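Local coordinates for protein PTS-dependent dihydroxyacetone kinase, ADP-binding subunit DhaL (Lactococcus lactis subsp. lactis, PDB 3CR3) that binds ADP and magnesium, takes a phosphoryl group from DhaM to form ATP, and passes it to dihydroxyacetone held by DhaK, at residues N21-L25 and Q178-Y182. Residues are numbered along the deposited sequence; the frame is centred on the assembly and turned at random.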
loop_
_atom_site.group_PDB
_atom_site.type_symbol
_atom_site.label_atom_id
_atom_site.label_comp_id
_atom_site.label_asym_id
_atom_site.label_seq_id
_atom_site.Cartn_x
_atom_site.Cartn_y
_atom_site.Cartn_z
ATOM N N ASN A 21 13.379 19.767 26.223
ATOM C CA ASN A 21 11.966 19.491 25.999
ATOM C C ASN A 21 11.650 18.355 25.041
ATOM O O ASN A 21 10.535 18.302 24.516
ATOM C CB ASN A 21 11.276 20.765 25.508
ATOM C CG ASN A 21 11.389 21.890 26.486
ATOM O OD1 ASN A 21 10.751 21.867 27.528
ATOM N ND2 ASN A 21 12.206 22.897 26.159
ATOM N N LYS A 22 12.596 17.440 24.827
ATOM C CA LYS A 22 12.412 16.368 23.832
ATOM C C LYS A 22 11.278 15.387 24.119
ATOM O O LYS A 22 10.528 15.029 23.208
ATOM C CB LYS A 22 13.724 15.635 23.502
ATOM C CG LYS A 22 14.347 14.805 24.622
ATOM C CD LYS A 22 15.650 14.173 24.133
ATOM C CE LYS A 22 16.192 13.140 25.118
ATOM N NZ LYS A 22 17.572 12.693 24.720
ATOM N N ALA A 23 11.145 14.951 25.369
ATOM C CA ALA A 23 10.026 14.088 25.758
ATOM C C ALA A 23 8.708 14.813 25.491
ATOM O O ALA A 23 7.774 14.213 24.990
ATOM C CB ALA A 23 10.130 13.682 27.234
ATOM N N TYR A 24 8.645 16.102 25.822
ATOM C CA TYR A 24 7.411 16.882 25.629
ATOM C C TYR A 24 7.011 16.982 24.148
ATOM O O TYR A 24 5.848 16.771 23.796
ATOM C CB TYR A 24 7.508 18.264 26.294
ATOM C CG TYR A 24 6.257 19.113 26.129
ATOM C CD1 TYR A 24 5.050 18.721 26.700
ATOM C CD2 TYR A 24 6.284 20.291 25.395
ATOM C CE1 TYR A 24 3.889 19.492 26.551
ATOM C CE2 TYR A 24 5.124 21.078 25.235
ATOM C CZ TYR A 24 3.931 20.661 25.810
ATOM O OH TYR A 24 2.795 21.420 25.669
ATOM N N LEU A 25 7.983 17.246 23.278
ATOM C CA LEU A 25 7.713 17.294 21.841
ATOM C C LEU A 25 7.211 15.983 21.252
ATOM O O LEU A 25 6.324 15.981 20.408
ATOM C CB LEU A 25 8.949 17.776 21.080
ATOM C CG LEU A 25 9.347 19.217 21.360
ATOM C CD1 LEU A 25 10.720 19.438 20.819
ATOM C CD2 LEU A 25 8.331 20.154 20.677
ATOM N N GLN A 178 5.486 23.881 18.208
ATOM C CA GLN A 178 6.232 24.023 19.452
ATOM C C GLN A 178 7.742 24.055 19.229
ATOM O O GLN A 178 8.441 24.881 19.819
ATOM C CB GLN A 178 5.892 22.899 20.449
ATOM C CG GLN A 178 6.609 23.012 21.790
ATOM C CD GLN A 178 6.263 24.260 22.558
ATOM O OE1 GLN A 178 6.928 25.297 22.433
ATOM N NE2 GLN A 178 5.210 24.182 23.352
ATOM N N SER A 179 8.256 23.150 18.409
ATOM C CA SER A 179 9.695 23.168 18.182
ATOM C C SER A 179 10.063 24.484 17.463
ATOM O O SER A 179 11.059 25.093 17.775
ATOM C CB SER A 179 10.168 21.908 17.437
ATOM O OG SER A 179 9.566 21.830 16.148
ATOM N N SER A 180 9.214 24.968 16.562
ATOM C CA SER A 180 9.485 26.275 15.938
ATOM C C SER A 180 9.443 27.455 16.912
ATOM O O SER A 180 10.171 28.428 16.724
ATOM C CB SER A 180 8.601 26.538 14.716
ATOM O OG SER A 180 8.995 25.739 13.609
ATOM N N ALA A 181 8.608 27.365 17.945
ATOM C CA ALA A 181 8.564 28.383 19.001
ATOM C C ALA A 181 9.907 28.475 19.742
ATOM O O ALA A 181 10.428 29.582 19.981
ATOM C CB ALA A 181 7.403 28.109 19.993
ATOM N N TYR A 182 10.471 27.314 20.081
ATOM C CA TYR A 182 11.793 27.257 20.714
ATOM C C TYR A 182 12.839 27.915 19.821
ATOM O O TYR A 182 13.736 28.597 20.300
ATOM C CB TYR A 182 12.223 25.800 20.982
ATOM C CG TYR A 182 11.330 24.986 21.911
ATOM C CD1 TYR A 182 10.635 25.577 22.975
ATOM C CD2 TYR A 182 11.221 23.603 21.738
ATOM C CE1 TYR A 182 9.820 24.791 23.843
ATOM C CE2 TYR A 182 10.443 22.819 22.574
ATOM C CZ TYR A 182 9.733 23.408 23.616
ATOM O OH TYR A 182 8.958 22.599 24.414
#
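Tyr182 and Asn21 illustrate how an aromatic ring can reach from one helix, 175-191, to the junction of two others, 4-20 and 22-28, where Asn21 sits, and on to Leu25. From CB the side chain of Tyr182 runs toward helix 22-28, CG anti to its own carbonyl carbon (chi1 -61°); it also packs on Phe14, Lys17 and Ile18 of helix 4-20. Its contacts with residues 21-25 begin at CE1 and CE2. CE2 meets Leu25 CD1 at 3.8 Å, the methyl lying at the ring edge in the ring plane. The amide of Asn21 lies over one face, ND2 3.6 Å from CZ, the two planes only 21° from parallel; ND2 is hydrogen-bonded to Lys17 O, which helps fix the amide. At the tip, OH sits 3.2 Å from Asn21 CB and 3.7 Å from Tyr24 CD2. Replacing Tyr182 by an alanine would remove the ring and is likely to open a gap between helix 175-191 and the Asn21 and Leu25 side chains, leaving the amide without the face it lies on. Buried Leu25 packs CD2 3.5 Å from Gln178 CG. Gln178 NE2 separately approaches the Tyr24 ring edge near CE2. Ser179, beside Leu25, hydrogen-bonds through OG to Tyr83 and the ADP-binding His37. This mixed polar and apolar packing between helices is characteristic of the all-helical DhaL barrel, here near its ADP site.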